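Local coordinates for uncharacterized protein AsbF (Bacillus anthracis, PDB 3DX5) that converts 3-dehydroshikimate to 3,4-dihydroxybenzoate with a bound manganese ion, supplying the catechol unit of the siderophore petrobactin, at residues 148-160 / 179-193. Numbering follows the deposited sequence. Where two conformers were deposited one is given.
Sequences LTDTLPSTLELLG and SGADPVDSFQQLRPW
L152 drives its two methyls into a hole on helix 183-190 bounded by D185, S186, Q189 and L190. CD1 meets L190 CD1 at 3.7 Å, while CD2 lies 3.6 Å from Q189 NE2, against the flat amide. With CG anti to the backbone N (chi1 176°), the L152 fork reaches over the Q189 amide and slides past L190. L190 answers as the reciprocal knob, seated among L152, T155, L156 and L159; its CD2 touches T155 CG2 and L156 CD2, both at 3.7 Å. Knob and counter-knob lie between segment axes 11.0 Å apart that run within 8° of parallel; the two helices are neighbours on the outside of the TIM barrel. Strand 167-172 and helix 173-178 link them in sequence, and I169 of that strand touches T155, L159 and W193 from the barrel side. Farther down, L159 CD1 sits over one face of W193, 3.8 Å from the centroid of the five-membered ring and 23° off its normal, a CH-pi contact. P192 CB lies above the opposite face, also offset toward the rim. L156 CD2 continues the apolar seam to W193 CZ3, 4.0 Å away, obliquely to the ring, while L156 CD1 lies against the amide oxygen Q189 OE1.

At the catalytic end of the barrel the link turns polar: a water donates to S179 OG and accepts from L152 N at 2.9 Å, bridging the Schellman turn at G180 to the first turn of helix 152-162. That helix is N-capped by T151 OG1, which takes S154 N at 3.0 Å. S179 OG is also bonded to I176 O, and D150, near the proposed proton acceptor H144, bonds S110.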
ATOM      1  N   LEU A 148     -17.303  -3.474 -14.459  1.00 12.22           N
ATOM      2  CA  LEU A 148     -18.161  -4.046 -15.515  1.00 12.44           C
ATOM      3  C   LEU A 148     -18.145  -5.576 -15.534  1.00 13.30           C
ATOM      4  O   LEU A 148     -19.066  -6.223 -16.083  1.00 12.70           O
ATOM      5  CB  LEU A 148     -17.786  -3.491 -16.891  1.00 12.31           C
ATOM      6  CG  LEU A 148     -18.213  -2.009 -17.135  1.00 12.04           C
ATOM      7  CD1 LEU A 148     -17.379  -1.404 -18.263  1.00 13.13           C
ATOM      8  CD2 LEU A 148     -19.722  -1.862 -17.456  1.00 10.35           C
ATOM      9  N   THR A 149     -17.128  -6.167 -14.909  1.00 13.44           N
ATOM     10  CA  THR A 149     -17.031  -7.640 -14.848  1.00 14.68           C
ATOM     11  C   THR A 149     -17.542  -8.198 -13.512  1.00 15.19           C
ATOM     12  O   THR A 149     -17.066  -9.232 -13.027  1.00 15.77           O
ATOM     13  CB  THR A 149     -15.594  -8.113 -15.058  1.00 14.82           C
ATOM     14  OG1 THR A 149     -14.770  -7.583 -14.012  1.00 17.21           O
ATOM     15  CG2 THR A 149     -15.050  -7.629 -16.404  1.00 15.00           C
ATOM     16  N   ASP A 150     -18.504  -7.517 -12.908  1.00 15.35           N
ATOM     17  CA  ASP A 150     -19.002  -7.949 -11.614  1.00 15.81           C
ATOM     18  C   ASP A 150     -20.040  -9.065 -11.708  1.00 16.74           C
ATOM     19  O   ASP A 150     -20.479  -9.551 -10.672  1.00 18.18           O
ATOM     20  CB  ASP A 150     -19.569  -6.767 -10.808  1.00 15.86           C
ATOM     21  CG  ASP A 150     -20.731  -6.076 -11.481  1.00 16.81           C
ATOM     22  OD1 ASP A 150     -21.069  -6.381 -12.644  1.00 19.58           O
ATOM     23  OD2 ASP A 150     -21.304  -5.166 -10.846  1.00 17.31           O
ATOM     24  N   THR A 151     -20.493  -9.428 -12.909  1.00 15.00           N
ATOM     25  CA  THR A 151     -21.347 -10.600 -13.033  1.00 14.73           C
ATOM     26  C   THR A 151     -20.864 -11.397 -14.241  1.00 14.12           C
ATOM     27  O   THR A 151     -20.223 -10.838 -15.143  1.00 13.32           O
ATOM     28  CB  THR A 151     -22.873 -10.280 -13.246  1.00 15.34           C
ATOM     29  OG1 THR A 151     -23.078  -9.838 -14.590  1.00 15.86           O
ATOM     30  CG2 THR A 151     -23.438  -9.228 -12.239  1.00 15.12           C
ATOM     31  N   LEU A 152     -21.144 -12.700 -14.250  1.00 13.02           N
ATOM     32  CA  LEU A 152     -20.822 -13.528 -15.417  1.00 13.33           C
ATOM     33  C   LEU A 152     -21.519 -13.042 -16.724  1.00 12.83           C
ATOM     34  O   LEU A 152     -20.842 -12.840 -17.726  1.00 12.70           O
ATOM     35  CB  LEU A 152     -21.073 -15.020 -15.141  1.00 13.14           C
ATOM     36  CG  LEU A 152     -20.864 -15.974 -16.322  1.00 15.75           C
ATOM     37  CD1 LEU A 152     -19.384 -15.915 -16.780  1.00 13.70           C
ATOM     38  CD2 LEU A 152     -21.225 -17.409 -15.909  1.00 15.68           C
ATOM     39  N   PRO A 153     -22.847 -12.826 -16.711  1.00 13.10           N
ATOM     40  CA  PRO A 153     -23.442 -12.312 -17.978  1.00 13.46           C
ATOM     41  C   PRO A 153     -22.863 -10.935 -18.448  1.00 13.42           C
ATOM     42  O   PRO A 153     -22.660 -10.730 -19.656  1.00 13.13           O
ATOM     43  CB  PRO A 153     -24.952 -12.225 -17.679  1.00 13.51           C
ATOM     44  CG  PRO A 153     -25.158 -13.028 -16.367  1.00 14.06           C
ATOM     45  CD  PRO A 153     -23.849 -13.002 -15.642  1.00 13.69           C
ATOM     46  N   SER A 154     -22.549 -10.028 -17.522  1.00 12.31           N
ATOM     47  CA  SER A 154     -21.998  -8.744 -17.943  1.00 11.66           C
ATOM     48  C   SER A 154     -20.601  -8.927 -18.543  1.00 11.75           C
ATOM     49  O   SER A 154     -20.240  -8.278 -19.537  1.00 11.09           O
ATOM     50  CB  SER A 154     -21.968  -7.737 -16.800  1.00 11.26           C
ATOM     51  OG  SER A 154     -21.379  -6.522 -17.258  1.00 11.84           O
ATOM     52  N   THR A 155     -19.827  -9.830 -17.961  1.00 10.95           N
ATOM     53  CA  THR A 155     -18.485 -10.104 -18.480  1.00 11.42           C
ATOM     54  C   THR A 155     -18.571 -10.683 -19.885  1.00 11.65           C
ATOM     55  O   THR A 155     -17.871 -10.241 -20.784  1.00 11.01           O
ATOM     56  CB  THR A 155     -17.736 -11.072 -17.550  1.00 11.40           C
ATOM     57  OG1 THR A 155     -17.629 -10.450 -16.266  1.00 12.98           O
ATOM     58  CG2 THR A 155     -16.310 -11.431 -18.094  1.00  9.10           C
ATOM     59  N   LEU A 156     -19.433 -11.679 -20.072  1.00 12.30           N
ATOM     60  CA  LEU A 156     -19.606 -12.265 -21.395  1.00 12.67           C
ATOM     61  C   LEU A 156     -20.069 -11.212 -22.407  1.00 13.24           C
ATOM     62  O   LEU A 156     -19.569 -11.149 -23.526  1.00 12.71           O
ATOM     63  CB  LEU A 156     -20.615 -13.411 -21.348  1.00 12.84           C
ATOM     64  CG  LEU A 156     -20.082 -14.654 -20.626  1.00 13.64           C
ATOM     65  CD1 LEU A 156     -21.226 -15.619 -20.311  1.00 13.03           C
ATOM     66  CD2 LEU A 156     -18.997 -15.307 -21.474  1.00 11.87           C
ATOM     67  N   GLU A 157     -21.030 -10.394 -21.996  1.00 13.21           N
ATOM     68  CA  GLU A 157     -21.511  -9.314 -22.825  1.00 15.00           C
ATOM     69  C   GLU A 157     -20.372  -8.330 -23.219  1.00 14.15           C
ATOM     70  O   GLU A 157     -20.225  -7.980 -24.375  1.00 13.64           O
ATOM     71  CB  GLU A 157     -22.595  -8.596 -22.048  1.00 15.50           C
ATOM     72  CG  GLU A 157     -23.213  -7.498 -22.780  1.00 22.93           C
ATOM     73  CD  GLU A 157     -24.426  -7.989 -23.521  1.00 34.16           C
ATOM     74  OE1 GLU A 157     -25.561  -7.677 -23.060  1.00 38.63           O
ATOM     75  OE2 GLU A 157     -24.245  -8.716 -24.539  1.00 36.13           O
ATOM     76  N   LEU A 158     -19.583  -7.894 -22.234  1.00 13.32           N
ATOM     77  CA  LEU A 158     -18.446  -6.990 -22.475  1.00 12.78           C
ATOM     78  C   LEU A 158     -17.480  -7.541 -23.533  1.00 12.07           C
ATOM     79  O   LEU A 158     -17.022  -6.809 -24.414  1.00 10.98           O
ATOM     80  CB  LEU A 158     -17.677  -6.753 -21.174  1.00 12.09           C
ATOM     81  CG  LEU A 158     -16.723  -5.553 -21.223  1.00 14.36           C
ATOM     82  CD1 LEU A 158     -17.474  -4.226 -21.498  1.00 12.58           C
ATOM     83  CD2 LEU A 158     -16.000  -5.457 -19.895  1.00 11.32           C
ATOM     84  N   LEU A 159     -17.164  -8.832 -23.419  1.00 11.41           N
ATOM     85  CA  LEU A 159     -16.231  -9.493 -24.341  1.00 12.05           C
ATOM     86  C   LEU A 159     -16.781  -9.474 -25.770  1.00 12.19           C
ATOM     87  O   LEU A 159     -16.041  -9.232 -26.747  1.00 11.96           O
ATOM     88  CB  LEU A 159     -15.963 -10.932 -23.896  1.00 11.28           C
ATOM     89  CG  LEU A 159     -15.147 -11.067 -22.601  1.00 13.44           C
ATOM     90  CD1 LEU A 159     -15.292 -12.496 -22.061  1.00 12.90           C
ATOM     91  CD2 LEU A 159     -13.633 -10.692 -22.805  1.00 11.54           C
ATOM     92  N   GLY A 160     -18.085  -9.693 -25.880  1.00 11.58           N
ATOM     93  CA  GLY A 160     -18.755  -9.617 -27.180  1.00 12.43           C
ATOM     94  C   GLY A 160     -18.856  -8.180 -27.666  1.00 12.55           C
ATOM     95  O   GLY A 160     -18.787  -7.943 -28.857  1.00 12.49           O
ATOM     96  N   SER A 179     -20.370 -13.081  -6.864  1.00 16.23           N
ATOM     97  CA  SER A 179     -21.433 -12.565  -7.734  1.00 17.42           C
ATOM     98  C   SER A 179     -22.627 -13.501  -7.777  1.00 17.25           C
ATOM     99  O   SER A 179     -23.632 -13.151  -8.330  1.00 18.02           O
ATOM    100  CB  SER A 179     -20.934 -12.332  -9.168  1.00 17.21           C
ATOM    101  OG  SER A 179     -20.831 -13.572  -9.873  1.00 18.90           O
ATOM    102  N   GLY A 180     -22.515 -14.702  -7.220  1.00 17.29           N
ATOM    103  CA  GLY A 180     -23.629 -15.631  -7.226  1.00 16.26           C
ATOM    104  C   GLY A 180     -23.498 -16.685  -8.312  1.00 16.81           C
ATOM    105  O   GLY A 180     -24.297 -17.574  -8.350  1.00 15.94           O
ATOM    106  N   ALA A 181     -22.484 -16.593  -9.183  1.00 16.61           N
ATOM    107  CA  ALA A 181     -22.263 -17.595 -10.249  1.00 17.04           C
ATOM    108  C   ALA A 181     -21.527 -18.848  -9.718  1.00 17.28           C
ATOM    109  O   ALA A 181     -20.762 -18.771  -8.747  1.00 18.46           O
ATOM    110  CB  ALA A 181     -21.466 -16.972 -11.387  1.00 15.41           C
ATOM    111  N   ASP A 182     -21.740 -19.996 -10.343  1.00 16.99           N
ATOM    112  CA  ASP A 182     -20.965 -21.210  -9.992  1.00 17.78           C
ATOM    113  C   ASP A 182     -19.534 -21.131 -10.584  1.00 16.55           C
ATOM    114  O   ASP A 182     -19.366 -20.809 -11.756  1.00 15.88           O
ATOM    115  CB  ASP A 182     -21.694 -22.468 -10.495  1.00 18.29           C
ATOM    116  CG  ASP A 182     -20.827 -23.741 -10.377  1.00 23.22           C
ATOM    117  OD1 ASP A 182     -20.423 -24.121  -9.252  1.00 27.43           O
ATOM    118  OD2 ASP A 182     -20.521 -24.361 -11.418  1.00 27.30           O
ATOM    119  N   PRO A 183     -18.494 -21.377  -9.766  1.00 17.03           N
ATOM    120  CA  PRO A 183     -17.103 -21.252 -10.289  1.00 16.19           C
ATOM    121  C   PRO A 183     -16.758 -22.125 -11.506  1.00 16.01           C
ATOM    122  O   PRO A 183     -16.155 -21.622 -12.469  1.00 15.33           O
ATOM    123  CB  PRO A 183     -16.249 -21.647  -9.094  1.00 16.24           C
ATOM    124  CG  PRO A 183     -17.072 -21.127  -7.936  1.00 17.20           C
ATOM    125  CD  PRO A 183     -18.505 -21.444  -8.288  1.00 16.55           C
ATOM    126  N   VAL A 184     -17.124 -23.398 -11.470  1.00 15.48           N
ATOM    127  CA  VAL A 184     -16.831 -24.314 -12.582  1.00 16.01           C
ATOM    128  C   VAL A 184     -17.634 -23.885 -13.825  1.00 16.33           C
ATOM    129  O   VAL A 184     -17.082 -23.738 -14.916  1.00 16.07           O
ATOM    130  CB  VAL A 184     -17.108 -25.801 -12.189  1.00 16.62           C
ATOM    131  CG1 VAL A 184     -17.252 -26.695 -13.431  1.00 16.81           C
ATOM    132  CG2 VAL A 184     -15.979 -26.342 -11.234  1.00 16.84           C
ATOM    133  N   ASP A 185     -18.927 -23.634 -13.649  1.00 15.87           N
ATOM    134  CA  ASP A 185     -19.731 -23.103 -14.738  1.00 16.55           C
ATOM    135  C   ASP A 185     -19.165 -21.784 -15.389  1.00 15.50           C
ATOM    136  O   ASP A 185     -19.150 -21.632 -16.656  1.00 14.74           O
ATOM    137  CB  ASP A 185     -21.169 -22.969 -14.257  1.00 17.98           C
ATOM    138  CG  ASP A 185     -22.073 -22.439 -15.317  1.00 23.74           C
ATOM    139  OD1 ASP A 185     -22.125 -23.032 -16.430  1.00 29.38           O
ATOM    140  OD2 ASP A 185     -22.719 -21.404 -15.046  1.00 31.04           O
ATOM    141  N   SER A 186     -18.681 -20.867 -14.549  0.50 14.13           N
ATOM    142  CA  SER A 186     -18.055 -19.628 -15.035  0.50 13.19           C
ATOM    143  C   SER A 186     -16.761 -19.915 -15.793  0.50 13.11           C
ATOM    144  O   SER A 186     -16.489 -19.302 -16.826  0.50 13.04           O
ATOM    145  CB  SER A 186     -17.777 -18.659 -13.885  0.50 13.16           C
ATOM    146  OG  SER A 186     -18.909 -18.529 -13.053  0.50 10.93           O
ATOM    147  N   PHE A 187     -15.977 -20.872 -15.301  1.00 12.44           N
ATOM    148  CA  PHE A 187     -14.790 -21.291 -16.015  1.00 11.83           C
ATOM    149  C   PHE A 187     -15.182 -21.811 -17.406  1.00 11.16           C
ATOM    150  O   PHE A 187     -14.539 -21.448 -18.409  1.00 10.90           O
ATOM    151  CB  PHE A 187     -14.007 -22.359 -15.255  1.00 11.21           C
ATOM    152  CG  PHE A 187     -13.051 -23.100 -16.119  1.00 12.44           C
ATOM    153  CD1 PHE A 187     -11.870 -22.492 -16.542  1.00 12.85           C
ATOM    154  CD2 PHE A 187     -13.356 -24.376 -16.581  1.00 12.23           C
ATOM    155  CE1 PHE A 187     -10.989 -23.152 -17.380  1.00 14.34           C
ATOM    156  CE2 PHE A 187     -12.484 -25.052 -17.434  1.00 11.26           C
ATOM    157  CZ  PHE A 187     -11.300 -24.448 -17.827  1.00 13.43           C
ATOM    158  N   GLN A 188     -16.237 -22.632 -17.475  1.00 10.52           N
ATOM    159  CA  GLN A 188     -16.576 -23.295 -18.722  1.00 11.30           C
ATOM    160  C   GLN A 188     -17.068 -22.260 -19.728  1.00 12.20           C
ATOM    161  O   GLN A 188     -16.731 -22.344 -20.924  1.00 11.97           O
ATOM    162  CB  GLN A 188     -17.609 -24.432 -18.549  1.00 11.10           C
ATOM    163  CG  GLN A 188     -17.015 -25.674 -17.841  1.00 10.22           C
ATOM    164  CD  GLN A 188     -18.060 -26.671 -17.367  1.00 12.84           C
ATOM    165  OE1 GLN A 188     -19.266 -26.429 -17.455  1.00 12.36           O
ATOM    166  NE2 GLN A 188     -17.595 -27.803 -16.852  1.00 11.26           N
ATOM    167  N   GLN A 189     -17.811 -21.269 -19.242  1.00 11.54           N
ATOM    168  CA  GLN A 189     -18.361 -20.247 -20.118  1.00 11.91           C
ATOM    169  C   GLN A 189     -17.318 -19.259 -20.546  1.00 11.79           C
ATOM    170  O   GLN A 189     -17.384 -18.776 -21.665  1.00 12.67           O
ATOM    171  CB  GLN A 189     -19.545 -19.515 -19.471  1.00 12.31           C
ATOM    172  CG  GLN A 189     -20.807 -20.383 -19.439  1.00 14.28           C
ATOM    173  CD  GLN A 189     -21.990 -19.631 -18.883  1.00 19.76           C
ATOM    174  OE1 GLN A 189     -22.416 -18.631 -19.448  1.00 21.40           O
ATOM    175  NE2 GLN A 189     -22.549 -20.126 -17.775  1.00 19.96           N
ATOM    176  N   LEU A 190     -16.364 -18.953 -19.671  1.00 10.99           N
ATOM    177  CA  LEU A 190     -15.319 -17.966 -19.984  1.00 11.26           C
ATOM    178  C   LEU A 190     -14.049 -18.553 -20.611  1.00 11.58           C
ATOM    179  O   LEU A 190     -13.172 -17.789 -21.043  1.00 10.46           O
ATOM    180  CB  LEU A 190     -14.937 -17.136 -18.747  1.00 11.68           C
ATOM    181  CG  LEU A 190     -16.003 -16.132 -18.262  1.00 11.64           C
ATOM    182  CD1 LEU A 190     -15.692 -15.729 -16.829  1.00 10.93           C
ATOM    183  CD2 LEU A 190     -16.048 -14.921 -19.211  1.00 10.59           C
ATOM    184  N   ARG A 191     -13.970 -19.890 -20.663  1.00 10.58           N
ATOM    185  CA  ARG A 191     -12.791 -20.578 -21.180  1.00 11.03           C
ATOM    186  C   ARG A 191     -12.098 -20.002 -22.444  1.00 11.73           C
ATOM    187  O   ARG A 191     -10.869 -19.900 -22.455  1.00 11.67           O
ATOM    188  CB  ARG A 191     -13.021 -22.092 -21.356  1.00 10.58           C
ATOM    189  CG  ARG A 191     -11.653 -22.841 -21.376  1.00 10.85           C
ATOM    190  CD  ARG A 191     -11.800 -24.356 -21.434  1.00 13.38           C
ATOM    191  NE  ARG A 191     -10.481 -24.995 -21.500  1.00 15.21           N
ATOM    192  CZ  ARG A 191     -10.241 -26.273 -21.210  1.00 15.96           C
ATOM    193  NH1 ARG A 191     -11.229 -27.084 -20.825  1.00 11.49           N
ATOM    194  NH2 ARG A 191      -9.003 -26.743 -21.320  1.00 14.45           N
ATOM    195  N   PRO A 192     -12.862 -19.648 -23.498  1.00 12.04           N
ATOM    196  CA  PRO A 192     -12.206 -19.137 -24.699  1.00 12.93           C
ATOM    197  C   PRO A 192     -11.365 -17.870 -24.484  1.00 13.76           C
ATOM    198  O   PRO A 192     -10.458 -17.619 -25.277  1.00 14.60           O
ATOM    199  CB  PRO A 192     -13.377 -18.833 -25.649  1.00 13.26           C
ATOM    200  CG  PRO A 192     -14.448 -19.799 -25.242  1.00 12.31           C
ATOM    201  CD  PRO A 192     -14.320 -19.802 -23.707  1.00 12.33           C
ATOM    202  N   TRP A 193     -11.646 -17.104 -23.425  1.00 13.02           N
ATOM    203  CA  TRP A 193     -10.930 -15.851 -23.135  1.00 12.86           C
ATOM    204  C   TRP A 193      -9.943 -15.914 -21.970  1.00 12.46           C
ATOM    205  O   TRP A 193      -9.201 -14.985 -21.737  1.00 12.75           O
ATOM    206  CB  TRP A 193     -11.939 -14.733 -22.847  1.00 13.04           C
ATOM    207  CG  TRP A 193     -12.820 -14.486 -24.000  1.00 14.78           C
ATOM    208  CD1 TRP A 193     -12.558 -13.673 -25.067  1.00 14.60           C
ATOM    209  CD2 TRP A 193     -14.106 -15.093 -24.256  1.00 15.47           C
ATOM    210  NE1 TRP A 193     -13.613 -13.710 -25.953  1.00 17.19           N
ATOM    211  CE2 TRP A 193     -14.572 -14.573 -25.484  1.00 18.51           C
ATOM    212  CE3 TRP A 193     -14.909 -16.013 -23.558  1.00 15.61           C
ATOM    213  CZ2 TRP A 193     -15.822 -14.951 -26.050  1.00 20.04           C
ATOM    214  CZ3 TRP A 193     -16.144 -16.395 -24.115  1.00 17.15           C
ATOM    215  CH2 TRP A 193     -16.590 -15.858 -25.344  1.00 19.64           C
TER
HETATM  216  O   HOH W   1     -22.598 -13.661 -11.955  1.00 17.54           O